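Local coordinates for protein PP1b (Porcine reproductive and respiratory syndrome virus, PDB 6JDR) that probably unwinds RNA and DNA duplexes with 5' to 3' polarity, driven by ATP hydrolysis, as the zinc-binding helicase piece of an arterivirus replicase polyprotein, at residues R312-T318 / E325-I331; S334-F339 / V359-R365; L352-L358 / S379-L383. The protein carries 1 engineered substitution. All coordinates share one frame; numbering follows the deposited sequence.

Contact 1: residues R312-T318 / E325-I331; sequences RYGQVLT and EDSAITI
The side chain of Gln315 bridges from strand 315-318 to the turn that leads into the short, weakly bonded parallel strand 329-330. Its NE2 gives one N-H to Ser327 O across the gap, 3.0 Å away and nearly straight at 175°. The other N-H turns back to Val316 O of its own strand. Both acceptors lie in the amide plane, and these two bonds fix the rotation of the amide. The bend at chi2 (58°) brings NE2 to where it can reach both carbonyls; it also rests on Ile329 CG1. Val316 O takes a second bond, from Ile329 N at 3.2 Å, on the opposite face of its carbonyl plane. Beyond it Thr318 N donates to Ile329 O, and Leu317 CD2 lies beside Ile329 CG1 at 3.6 Å, the two side chains pointing the same way. Val316 CB meets Ala328 CB at 3.6 Å. At the solvent end Arg312 makes salt bridges to the first two residues of the type II' turn 325-328: NH2 hydrogen-bonds the anti lone pair of Glu325 OE1 at 3.1 Å, near the guanidinium plane, and NH1 pairs with Asp326 OD2. Both carboxylates stand steeply to the guanidinium. Strand 315-318 continues through strand 342-345, making this pairing the outer edge of the parallel sheet in the second RecA-like domain of a superfamily 1 helicase.

Contact 2: residues S334-F339 / V359-R365; sequences SQGATF and VAITRAR
Ser334 begins the contact with OG lying against Val359 CG1, 3.6 Å away, while that hydroxyl is hydrogen-bonded to Ile331 O. Ser334 O rests on Arg363 CD at 3.4 Å and also accepts from Ala337 N, closing a type II turn. Gln335, at the exposed corner, lays CG across Val359 CG1 at 4.0 Å, the two side chains at about a right angle. Past Gly336 the chain comes back, and Ala337 O takes a weak, bent bond from Arg363 NH1 at 3.1 Å. The arginine can curl under the turn because its chain is folded at both chi2 (-52°) and chi3 (84°). The rest of the Arg363 guanidinium is held from its own segment: Arg363 NH2 donates to Thr362 OG1 at 2.8 Å, straight and in the guanidinium plane, and NE weakly to Val359 O. Thr338 CG2 makes loose contacts with Arg363 O and Arg365 NH2. Phe339 ends the walk with a straight backbone bond, N to Arg363 O, 3.1 Å and 171°, and its ring presents an edge to Arg363 CB. By sequence these segments match motifs V (SQG) and VI (VAxTRAR) of superfamily 1 helicases, joined here within the second RecA-like domain.

Contact 3: residues L352-L358 / S379-L383; sequences LNRQRAL and SVFDL. Engineered in segment 379-383: Val380 (natural residue Met).
Arg354 lies flat on the ring of Phe381, a cation-pi stack at the first turn of helix 354-361 in the second RecA-like domain; the C-terminal end of this helix runs into the sequence that matches helicase motif VI. Asn353 caps the helix by accepting Arg356 N on OD1, at 2.7 Å and nearly along the C=O axis. The stack is the tight part of the contact. The guanidinium and ring centres are 3.3 Å apart with planes at 15°, and Arg354 NH2 sits over the middle of the ring. The arginine chain bends at chi2 (-83°) and again at chi3 to turn the guanidinium over Phe381. Arg354 grips one atom side-on: its NE and NH2 both donate to Val380 O, at 2.9 and 2.8 Å, and that oxygen lies a little out of the guanidinium plane. Arg354 NH1 forms a salt bridge with Asp290, so ring, carbonyl and carboxylate together settle how the group is turned. Val380, an engineered residue (Met in nature), belongs here too, its CG1 sliding past Arg354 CG at 3.6 Å in the opposite direction. Helix 281-287 adds Ile287 against Phe381.

The other side is looser. The nearest atom of 352-358 to Val380 CG2 is Leu352 O, 3.9 Å off, and Asp382 is exposed to solvent, its side chain starting away from the helix. On the buried side, by contrast, Ala357 CB presses against Phe381 CE1 at 3.4 Å.

Overall arrangement
All three contacts lie in the C-terminal part of the molecule, away from the zinc sites. Centre to centre, contacts 1 and 2 are about 12 Å apart, contacts 2 and 3 about 14 Å, and contacts 1 and 3 about 18 Å. Contact 1 closes along the chain before the others open, whereas the segments of contacts 2 and 3 alternate and share helix 354-361. Contact 1 supplies edge strand 329-330 and its neighbour 315-318. The helix packs on their sheet through Ala360 against Leu344, and on Ile331 just past the edge strand; Ile361 meets Leu383. Together they build one side of the second RecA-like domain, which in superfamily 1 helicases typically faces the first across the ATP site.

Contact 1: residues R312-T318 / E325-I331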
loop_
_atom_site.group_PDB
_atom_site.type_symbol
_atom_site.label_atom_id
_atom_site.label_comp_id
_atom_site.label_asym_id
_atom_site.label_seq_id
_atom_site.Cartn_x
_atom_site.Cartn_y
_atom_site.Cartn_z
ATOM N N ARG A 312 43.000 4.835 -2.844
ATOM C CA ARG A 312 43.202 4.308 -1.495
ATOM C C ARG A 312 42.348 5.042 -0.455
ATOM O O ARG A 312 42.866 5.509 0.562
ATOM C CB ARG A 312 44.682 4.424 -1.111
ATOM C CG ARG A 312 45.645 3.709 -2.047
ATOM C CD ARG A 312 45.628 2.201 -1.842
ATOM N NE ARG A 312 46.778 1.557 -2.478
ATOM C CZ ARG A 312 48.019 1.542 -1.986
ATOM N NH1 ARG A 312 48.306 2.139 -0.829
ATOM N NH2 ARG A 312 48.985 0.925 -2.659
ATOM N N TYR A 313 41.045 5.137 -0.703
ATOM C CA TYR A 313 40.133 5.789 0.238
ATOM C C TYR A 313 39.496 4.776 1.185
ATOM O O TYR A 313 38.877 3.808 0.745
ATOM C CB TYR A 313 39.040 6.558 -0.507
ATOM C CG TYR A 313 39.528 7.739 -1.328
ATOM C CD1 TYR A 313 40.572 8.553 -0.884
ATOM C CD2 TYR A 313 38.917 8.066 -2.535
ATOM C CE1 TYR A 313 41.003 9.637 -1.631
ATOM C CE2 TYR A 313 39.341 9.152 -3.285
ATOM C CZ TYR A 313 40.387 9.932 -2.829
ATOM O OH TYR A 313 40.814 11.010 -3.569
ATOM N N GLY A 314 39.648 5.011 2.488
ATOM C CA GLY A 314 39.106 4.117 3.509
ATOM C C GLY A 314 39.778 2.760 3.472
ATOM O O GLY A 314 40.941 2.654 3.091
ATOM N N GLN A 315 39.046 1.721 3.863
ATOM C CA GLN A 315 39.550 0.356 3.778
ATOM C C GLN A 315 39.437 -0.145 2.343
ATOM O O GLN A 315 38.362 -0.087 1.749
ATOM C CB GLN A 315 38.765 -0.569 4.713
ATOM C CG GLN A 315 39.207 -2.027 4.679
ATOM C CD GLN A 315 40.670 -2.204 5.038
ATOM O OE1 GLN A 315 41.076 -1.921 6.164
ATOM N NE2 GLN A 315 41.471 -2.671 4.084
ATOM N N VAL A 316 40.545 -0.634 1.791
ATOM C CA VAL A 316 40.545 -1.205 0.447
ATOM C C VAL A 316 40.143 -2.675 0.509
ATOM O O VAL A 316 40.634 -3.428 1.356
ATOM C CB VAL A 316 41.925 -1.077 -0.232
ATOM C CG1 VAL A 316 41.931 -1.774 -1.590
ATOM C CG2 VAL A 316 42.307 0.389 -0.382
ATOM N N LEU A 317 39.247 -3.068 -0.395
ATOM C CA LEU A 317 38.777 -4.444 -0.493
ATOM C C LEU A 317 39.044 -4.965 -1.891
ATOM O O LEU A 317 38.926 -4.219 -2.863
ATOM C CB LEU A 317 37.277 -4.517 -0.212
ATOM C CG LEU A 317 36.806 -4.057 1.167
ATOM C CD1 LEU A 317 35.291 -4.168 1.268
ATOM C CD2 LEU A 317 37.474 -4.870 2.265
ATOM N N THR A 318 39.396 -6.245 -1.990
ATOM C CA THR A 318 39.658 -6.870 -3.284
ATOM C C THR A 318 39.426 -8.380 -3.201
ATOM O O THR A 318 39.706 -8.988 -2.176
ATOM C CB THR A 318 41.091 -6.556 -3.776
ATOM O OG1 THR A 318 41.283 -7.084 -5.097
ATOM C CG2 THR A 318 42.141 -7.133 -2.830
ATOM N N GLU A 325 47.448 -4.600 -1.640
ATOM C CA GLU A 325 48.564 -3.668 -1.494
ATOM C C GLU A 325 48.388 -2.886 -0.202
ATOM O O GLU A 325 47.262 -2.636 0.220
ATOM C CB GLU A 325 48.604 -2.696 -2.674
ATOM C CG GLU A 325 48.653 -3.370 -4.037
ATOM C CD GLU A 325 48.594 -2.387 -5.190
ATOM O OE1 GLU A 325 48.530 -1.164 -4.943
ATOM O OE2 GLU A 325 48.616 -2.846 -6.352
ATOM N N ASP A 326 49.499 -2.500 0.419
ATOM C CA ASP A 326 49.460 -1.708 1.647
ATOM C C ASP A 326 48.615 -2.443 2.707
ATOM O O ASP A 326 48.872 -3.616 2.976
ATOM C CB ASP A 326 48.952 -0.288 1.335
ATOM C CG ASP A 326 49.261 0.714 2.441
ATOM O OD1 ASP A 326 49.370 0.308 3.618
ATOM O OD2 ASP A 326 49.384 1.919 2.126
ATOM N N SER A 327 47.606 -1.787 3.280
ATOM C CA SER A 327 46.786 -2.381 4.335
ATOM C C SER A 327 45.435 -2.890 3.809
ATOM O O SER A 327 44.449 -2.923 4.546
ATOM C CB SER A 327 46.565 -1.348 5.443
ATOM O OG SER A 327 45.923 -0.192 4.931
ATOM N N ALA A 328 45.396 -3.294 2.540
ATOM C CA ALA A 328 44.178 -3.821 1.932
ATOM C C ALA A 328 43.917 -5.247 2.400
ATOM O O ALA A 328 44.845 -5.966 2.764
ATOM C CB ALA A 328 44.285 -3.780 0.418
ATOM N N ILE A 329 42.648 -5.647 2.372
ATOM C CA ILE A 329 42.237 -6.997 2.764
ATOM C C ILE A 329 41.317 -7.605 1.717
ATOM O O ILE A 329 40.765 -6.894 0.874
ATOM C CB ILE A 329 41.515 -6.996 4.127
ATOM C CG1 ILE A 329 40.279 -6.084 4.090
ATOM C CG2 ILE A 329 42.473 -6.561 5.228
ATOM C CD1 ILE A 329 39.427 -6.152 5.338
ATOM N N THR A 330 41.146 -8.923 1.774
ATOM C CA THR A 330 40.190 -9.589 0.902
ATOM C C THR A 330 38.768 -9.273 1.341
ATOM O O THR A 330 38.528 -8.842 2.474
ATOM C CB THR A 330 40.356 -11.118 0.891
ATOM O OG1 THR A 330 40.210 -11.632 2.221
ATOM C CG2 THR A 330 41.709 -11.509 0.325
ATOM N N ILE A 331 37.826 -9.499 0.434
ATOM C CA ILE A 331 36.413 -9.347 0.740
ATOM C C ILE A 331 35.982 -10.426 1.737
ATOM O O ILE A 331 35.145 -10.171 2.601
ATOM C CB ILE A 331 35.554 -9.411 -0.539
ATOM C CG1 ILE A 331 35.891 -8.233 -1.463
ATOM C CG2 ILE A 331 34.075 -9.390 -0.193
ATOM C CD1 ILE A 331 35.511 -8.458 -2.913
#

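Contact 2: residues S334-F339 / V359-R365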
loop_
_atom_site.group_PDB
_atom_site.type_symbol
_atom_site.label_atom_id
_atom_site.label_comp_id
_atom_site.label_asym_id
_atom_site.label_seq_id
_atom_site.Cartn_x
_atom_site.Cartn_y
_atom_site.Cartn_z
ATOM N N SER A 334 36.801 -9.335 5.216
ATOM C CA SER A 334 36.026 -8.174 5.661
ATOM C C SER A 334 34.662 -8.529 6.268
ATOM O O SER A 334 33.925 -7.635 6.689
ATOM C CB SER A 334 35.809 -7.219 4.483
ATOM O OG SER A 334 35.027 -7.831 3.471
ATOM N N GLN A 335 34.328 -9.819 6.309
ATOM C CA GLN A 335 33.025 -10.264 6.808
ATOM C C GLN A 335 32.871 -9.968 8.300
ATOM O O GLN A 335 33.744 -10.306 9.104
ATOM C CB GLN A 335 32.826 -11.759 6.548
ATOM C CG GLN A 335 32.740 -12.121 5.073
ATOM C CD GLN A 335 32.648 -13.616 4.833
ATOM O OE1 GLN A 335 32.175 -14.366 5.684
ATOM N NE2 GLN A 335 33.097 -14.056 3.662
ATOM N N GLY A 336 31.754 -9.337 8.655
ATOM C CA GLY A 336 31.497 -8.922 10.029
ATOM C C GLY A 336 32.277 -7.686 10.449
ATOM O O GLY A 336 32.477 -7.459 11.645
ATOM N N ALA A 337 32.721 -6.894 9.473
ATOM C CA ALA A 337 33.425 -5.641 9.739
ATOM C C ALA A 337 32.684 -4.482 9.081
ATOM O O ALA A 337 32.039 -4.661 8.049
ATOM C CB ALA A 337 34.854 -5.719 9.225
ATOM N N THR A 338 32.789 -3.300 9.684
ATOM C CA THR A 338 32.071 -2.111 9.221
ATOM C C THR A 338 33.009 -0.913 9.152
ATOM O O THR A 338 33.836 -0.714 10.045
ATOM C CB THR A 338 30.904 -1.763 10.167
ATOM O OG1 THR A 338 30.055 -2.905 10.327
ATOM C CG2 THR A 338 30.088 -0.594 9.620
ATOM N N PHE A 339 32.867 -0.115 8.096
ATOM C CA PHE A 339 33.712 1.057 7.877
ATOM C C PHE A 339 32.867 2.243 7.440
ATOM O O PHE A 339 31.693 2.088 7.100
ATOM C CB PHE A 339 34.772 0.761 6.810
ATOM C CG PHE A 339 35.487 -0.545 7.012
ATOM C CD1 PHE A 339 36.587 -0.627 7.855
ATOM C CD2 PHE A 339 35.056 -1.695 6.364
ATOM C CE1 PHE A 339 37.246 -1.834 8.047
ATOM C CE2 PHE A 339 35.709 -2.904 6.551
ATOM C CZ PHE A 339 36.805 -2.975 7.394
ATOM N N VAL A 359 29.004 -8.819 0.002
ATOM C CA VAL A 359 29.796 -8.492 1.184
ATOM C C VAL A 359 30.500 -7.154 0.985
ATOM O O VAL A 359 30.500 -6.321 1.882
ATOM C CB VAL A 359 30.827 -9.589 1.518
ATOM C CG1 VAL A 359 31.727 -9.153 2.666
ATOM C CG2 VAL A 359 30.123 -10.888 1.880
ATOM N N ALA A 360 31.068 -6.948 -0.199
ATOM C CA ALA A 360 31.840 -5.735 -0.499
ATOM C C ALA A 360 31.001 -4.457 -0.471
ATOM O O ALA A 360 31.454 -3.422 0.021
ATOM C CB ALA A 360 32.527 -5.872 -1.850
ATOM N N ILE A 361 29.785 -4.534 -1.002
ATOM C CA ILE A 361 28.890 -3.381 -1.069
ATOM C C ILE A 361 28.323 -3.011 0.304
ATOM O O ILE A 361 28.000 -1.847 0.551
ATOM C CB ILE A 361 27.738 -3.650 -2.063
ATOM C CG1 ILE A 361 28.288 -3.817 -3.488
ATOM C CG2 ILE A 361 26.692 -2.542 -2.022
ATOM C CD1 ILE A 361 29.131 -2.661 -3.978
ATOM N N THR A 362 28.222 -3.987 1.202
ATOM C CA THR A 362 27.572 -3.780 2.495
ATOM C C THR A 362 28.536 -3.532 3.669
ATOM O O THR A 362 28.127 -3.619 4.827
ATOM C CB THR A 362 26.670 -4.980 2.837
ATOM O OG1 THR A 362 27.455 -6.178 2.849
ATOM C CG2 THR A 362 25.544 -5.111 1.821
ATOM N N ARG A 363 29.801 -3.226 3.381
ATOM C CA ARG A 363 30.766 -2.876 4.427
ATOM C C ARG A 363 30.725 -1.383 4.763
ATOM O O ARG A 363 30.878 -1.002 5.923
ATOM C CB ARG A 363 32.194 -3.237 4.005
ATOM C CG ARG A 363 32.439 -4.695 3.653
ATOM C CD ARG A 363 31.959 -5.644 4.738
ATOM N NE ARG A 363 30.533 -5.948 4.624
ATOM C CZ ARG A 363 29.793 -6.511 5.580
ATOM N NH1 ARG A 363 30.324 -6.842 6.753
ATOM N NH2 ARG A 363 28.505 -6.743 5.359
ATOM N N ALA A 364 30.534 -0.547 3.744
ATOM C CA ALA A 364 30.641 0.904 3.899
ATOM C C ALA A 364 29.395 1.528 4.509
ATOM O O ALA A 364 28.283 1.016 4.351
ATOM C CB ALA A 364 30.936 1.555 2.557
ATOM N N ARG A 365 29.598 2.652 5.193
ATOM C CA ARG A 365 28.515 3.404 5.815
ATOM C C ARG A 365 28.158 4.638 4.989
ATOM O O ARG A 365 26.996 4.832 4.632
ATOM C CB ARG A 365 28.914 3.814 7.235
ATOM C CG ARG A 365 27.808 4.479 8.037
ATOM C CD ARG A 365 28.248 4.748 9.467
ATOM N NE ARG A 365 28.289 3.532 10.280
ATOM C CZ ARG A 365 27.222 2.920 10.797
ATOM N NH1 ARG A 365 25.993 3.388 10.587
ATOM N NH2 ARG A 365 27.386 1.821 11.526
#

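Contact 3: residues L352-L358 / S379-L383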
loop_
_atom_site.group_PDB
_atom_site.type_symbol
_atom_site.label_atom_id
_atom_site.label_comp_id
_atom_site.label_asym_id
_atom_site.label_seq_id
_atom_site.Cartn_x
_atom_site.Cartn_y
_atom_site.Cartn_z
ATOM N N LEU A 352 34.681 -11.653 -9.469
ATOM C CA LEU A 352 33.601 -11.202 -8.598
ATOM C C LEU A 352 32.315 -11.987 -8.815
ATOM O O LEU A 352 31.813 -12.054 -9.934
ATOM C CB LEU A 352 33.348 -9.716 -8.855
ATOM C CG LEU A 352 32.567 -8.918 -7.815
ATOM C CD1 LEU A 352 33.298 -8.877 -6.482
ATOM C CD2 LEU A 352 32.333 -7.510 -8.341
ATOM N N ASN A 353 31.794 -12.581 -7.742
ATOM C CA ASN A 353 30.478 -13.231 -7.763
ATOM C C ASN A 353 29.483 -12.488 -6.864
ATOM O O ASN A 353 29.848 -11.501 -6.222
ATOM C CB ASN A 353 30.593 -14.711 -7.363
ATOM C CG ASN A 353 30.964 -14.910 -5.904
ATOM O OD1 ASN A 353 30.701 -14.062 -5.055
ATOM N ND2 ASN A 353 31.569 -16.047 -5.607
ATOM N N ARG A 354 28.237 -12.960 -6.822
ATOM C CA ARG A 354 27.193 -12.352 -5.980
ATOM C C ARG A 354 27.576 -12.288 -4.506
ATOM O O ARG A 354 27.497 -11.224 -3.893
ATOM C CB ARG A 354 25.856 -13.097 -6.123
ATOM C CG ARG A 354 24.793 -12.339 -6.902
ATOM C CD ARG A 354 24.045 -11.335 -6.031
ATOM N NE ARG A 354 23.590 -10.169 -6.792
ATOM C CZ ARG A 354 22.924 -9.132 -6.278
ATOM N NH1 ARG A 354 22.606 -9.096 -4.987
ATOM N NH2 ARG A 354 22.570 -8.119 -7.063
ATOM N N GLN A 355 27.982 -13.422 -3.942
ATOM C CA GLN A 355 28.310 -13.492 -2.520
ATOM C C GLN A 355 29.384 -12.472 -2.142
ATOM O O GLN A 355 29.191 -11.695 -1.207
ATOM C CB GLN A 355 28.759 -14.904 -2.137
ATOM N N ARG A 356 30.497 -12.471 -2.880
ATOM C CA ARG A 356 31.604 -11.527 -2.652
ATOM C C ARG A 356 31.175 -10.077 -2.852
ATOM O O ARG A 356 31.543 -9.199 -2.075
ATOM C CB ARG A 356 32.773 -11.803 -3.605
ATOM C CG ARG A 356 33.507 -13.116 -3.391
ATOM C CD ARG A 356 34.762 -13.176 -4.255
ATOM N NE ARG A 356 35.192 -14.548 -4.524
ATOM C CZ ARG A 356 35.779 -15.354 -3.637
ATOM N NH1 ARG A 356 36.023 -14.949 -2.392
ATOM N NH2 ARG A 356 36.125 -16.587 -3.998
ATOM N N ALA A 357 30.416 -9.828 -3.914
ATOM C CA ALA A 357 29.944 -8.480 -4.218
ATOM C C ALA A 357 28.975 -7.981 -3.154
ATOM O O ALA A 357 29.005 -6.810 -2.790
ATOM C CB ALA A 357 29.295 -8.436 -5.593
ATOM N N LEU A 358 28.125 -8.870 -2.652
ATOM C CA LEU A 358 27.190 -8.518 -1.590
ATOM C C LEU A 358 27.934 -8.102 -0.324
ATOM O O LEU A 358 27.542 -7.147 0.342
ATOM C CB LEU A 358 26.248 -9.687 -1.284
ATOM C CG LEU A 358 25.252 -9.483 -0.136
ATOM C CD1 LEU A 358 24.444 -8.202 -0.316
ATOM C CD2 LEU A 358 24.327 -10.686 -0.018
ATOM N N SER A 379 27.417 -6.936 -14.089
ATOM C CA SER A 379 26.891 -8.276 -14.361
ATOM C C SER A 379 26.481 -9.051 -13.101
ATOM O O SER A 379 26.012 -10.186 -13.196
ATOM C CB SER A 379 27.920 -9.094 -15.148
ATOM O OG SER A 379 29.107 -9.283 -14.397
ATOM N N VAL A 380 26.677 -8.445 -11.931
ATOM C CA VAL A 380 26.276 -9.039 -10.659
ATOM C C VAL A 380 25.328 -8.131 -9.863
ATOM O O VAL A 380 24.464 -8.622 -9.132
ATOM C CB VAL A 380 27.518 -9.361 -9.804
ATOM C CG1 VAL A 380 27.149 -10.223 -8.611
ATOM C CG2 VAL A 380 28.569 -10.077 -10.644
ATOM N N PHE A 381 25.487 -6.816 -10.004
ATOM C CA PHE A 381 24.704 -5.855 -9.239
ATOM C C PHE A 381 24.252 -4.682 -10.087
ATOM O O PHE A 381 24.920 -4.306 -11.050
ATOM C CB PHE A 381 25.535 -5.316 -8.074
ATOM C CG PHE A 381 25.364 -6.083 -6.801
ATOM C CD1 PHE A 381 26.073 -7.252 -6.579
ATOM C CD2 PHE A 381 24.494 -5.634 -5.822
ATOM C CE1 PHE A 381 25.917 -7.962 -5.401
ATOM C CE2 PHE A 381 24.334 -6.336 -4.644
ATOM C CZ PHE A 381 25.048 -7.501 -4.431
ATOM N N ASP A 382 23.109 -4.114 -9.709
ATOM C CA ASP A 382 22.667 -2.823 -10.213
ATOM C C ASP A 382 22.989 -1.810 -9.129
ATOM O O ASP A 382 22.316 -1.752 -8.098
ATOM C CB ASP A 382 21.167 -2.834 -10.515
ATOM C CG ASP A 382 20.806 -3.788 -11.641
ATOM O OD1 ASP A 382 19.784 -4.499 -11.519
ATOM O OD2 ASP A 382 21.547 -3.832 -12.648
ATOM N N LEU A 383 24.047 -1.039 -9.352
ATOM C CA LEU A 383 24.507 -0.061 -8.376
ATOM C C LEU A 383 24.903 1.225 -9.093
ATOM O O LEU A 383 26.060 1.384 -9.487
ATOM C CB LEU A 383 25.685 -0.627 -7.578
ATOM C CG LEU A 383 26.208 0.234 -6.429
ATOM C CD1 LEU A 383 25.168 0.387 -5.329
ATOM C CD2 LEU A 383 27.487 -0.370 -5.874
#